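Local atomic coordinates of 5-oxoprolinase subunit C (Escherichia coli, PDB entry 5DUD), a protein that catalyses, as one subunit of 5-oxoprolinase, the cleavage of 5-oxoproline to L-glutamate coupled to hydrolysis of ATP to ADP and phosphate. Residues Pro35-Arg38 against Ile39-Leu43. Sequence-based numbering, arbitrary orientation.
Sequences PALR and IANLL
From Pro35 to Arg38 each carbonyl oxygen accepts the amide four residues on, in Ile39, Ala40, Asn41 and Leu42, the unbroken i to i+4 ladder of an alpha-helix. The bond from Asn41 N to Leu37 O is 3.0 Å long and nearly straight, at 168°. The helix, residues 34-44, belongs to the carboxyltransferase domain (subdomain A and B, cyclophilin-like clan) and lies between the five-stranded antiparallel sheet, where Ala36, Leu37, Ala40 and Asn41 meet Tyr112 and Ala114 of strand 110-115, and helix 285-302, where Pro35, Arg38 and Ile39 touch Gln295, Phe299 and Leu302. Residues three and four apart thus share a face.

Along the sheet-facing side, Leu37 and Asn41 stand one turn apart. Leu37 has CG trans to its own N (chi1 178°), beside the carbonyl carbon. Its CD2 methyl lies 3.3 Å from ND2 of Asn41, at the nitrogen end of the amide. That nitrogen is also near Leu37 O, but at a poor angle for bonding; it bonds Ala48 O and, weakly, Ala50 O, tying the helix to the residues that follow it.

Ile39 has CG1 beside its backbone N (chi1 -69°), and the branch runs back alongside the preceding turn, with CG1 and CD1 both 3.2 Å from Pro35 O. The same oxygen receives Ile39 N from above its carbonyl plane. Arg38 runs extended from CG to NE, and its NH2 bonds Asn49 OD1 weakly. Arg38 O accepts Leu42 N at 2.9 Å, and Leu42 CD1 lies 3.3 Å from that same Arg38 O.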
loop_
_atom_site.group_PDB
_atom_site.type_symbol
_atom_site.label_atom_id
_atom_site.label_comp_id
_atom_site.label_asym_id
_atom_site.label_seq_id
_atom_site.Cartn_x
_atom_site.Cartn_y
_atom_site.Cartn_z
ATOM N N PRO A 35 -9.450 -1.889 13.086
ATOM C CA PRO A 35 -10.202 -2.254 14.303
ATOM C C PRO A 35 -11.708 -2.439 14.086
ATOM O O PRO A 35 -12.304 -3.243 14.793
ATOM C CB PRO A 35 -9.943 -1.066 15.238
ATOM C CG PRO A 35 -8.668 -0.489 14.769
ATOM C CD PRO A 35 -8.743 -0.611 13.280
ATOM N N ALA A 36 -12.320 -1.723 13.117
ATOM C CA ALA A 36 -13.755 -1.861 12.834
ATOM C C ALA A 36 -14.079 -3.231 12.208
ATOM O O ALA A 36 -14.989 -3.906 12.686
ATOM C CB ALA A 36 -14.236 -0.751 11.923
ATOM N N LEU A 37 -13.336 -3.647 11.169
ATOM C CA LEU A 37 -13.503 -4.950 10.508
ATOM C C LEU A 37 -13.219 -6.124 11.475
ATOM O O LEU A 37 -13.931 -7.134 11.441
ATOM C CB LEU A 37 -12.550 -5.017 9.292
ATOM C CG LEU A 37 -12.538 -6.326 8.497
ATOM C CD1 LEU A 37 -12.542 -6.073 7.007
ATOM C CD2 LEU A 37 -11.315 -7.175 8.835
ATOM N N ARG A 38 -12.171 -5.993 12.320
ATOM C CA ARG A 38 -11.791 -7.039 13.278
ATOM C C ARG A 38 -12.898 -7.290 14.294
ATOM O O ARG A 38 -13.245 -8.446 14.508
ATOM C CB ARG A 38 -10.466 -6.718 13.995
ATOM C CG ARG A 38 -9.258 -6.978 13.103
ATOM C CD ARG A 38 -7.935 -6.653 13.747
ATOM N NE ARG A 38 -6.828 -6.996 12.854
ATOM C CZ ARG A 38 -5.544 -6.732 13.077
ATOM N NH1 ARG A 38 -5.173 -6.109 14.195
ATOM N NH2 ARG A 38 -4.621 -7.085 12.195
ATOM N N ILE A 39 -13.496 -6.230 14.865
ATOM C CA ILE A 39 -14.596 -6.353 15.836
ATOM C C ILE A 39 -15.818 -7.018 15.180
ATOM O O ILE A 39 -16.431 -7.889 15.796
ATOM C CB ILE A 39 -14.962 -4.966 16.441
ATOM C CG1 ILE A 39 -13.824 -4.440 17.347
ATOM C CG2 ILE A 39 -16.278 -5.018 17.228
ATOM C CD1 ILE A 39 -13.837 -2.922 17.579
ATOM N N ALA A 40 -16.158 -6.610 13.938
ATOM C CA ALA A 40 -17.286 -7.169 13.188
ATOM C C ALA A 40 -17.118 -8.672 12.982
ATOM O O ALA A 40 -18.042 -9.429 13.273
ATOM C CB ALA A 40 -17.428 -6.474 11.839
ATOM N N ASN A 41 -15.937 -9.103 12.498
ATOM C CA ASN A 41 -15.666 -10.529 12.281
ATOM C C ASN A 41 -15.630 -11.278 13.618
ATOM O O ASN A 41 -16.077 -12.423 13.687
ATOM C CB ASN A 41 -14.359 -10.748 11.494
ATOM C CG ASN A 41 -14.438 -10.333 10.042
ATOM O OD1 ASN A 41 -15.384 -10.675 9.326
ATOM N ND2 ASN A 41 -13.410 -9.655 9.543
ATOM N N LEU A 42 -15.130 -10.626 14.679
ATOM C CA LEU A 42 -15.107 -11.229 16.010
ATOM C C LEU A 42 -16.539 -11.482 16.502
ATOM O O LEU A 42 -16.844 -12.596 16.933
ATOM C CB LEU A 42 -14.328 -10.357 17.014
ATOM C CG LEU A 42 -12.796 -10.493 16.952
ATOM C CD1 LEU A 42 -12.113 -9.277 17.547
ATOM C CD2 LEU A 42 -12.317 -11.755 17.660
ATOM N N LEU A 43 -17.422 -10.479 16.380
ATOM C CA LEU A 43 -18.822 -10.610 16.793
ATOM C C LEU A 43 -19.504 -11.785 16.095
ATOM O O LEU A 43 -20.216 -12.529 16.762
ATOM C CB LEU A 43 -19.617 -9.321 16.516
ATOM C CG LEU A 43 -19.362 -8.158 17.465
ATOM C CD1 LEU A 43 -19.718 -6.836 16.804
ATOM C CD2 LEU A 43 -20.128 -8.339 18.771
#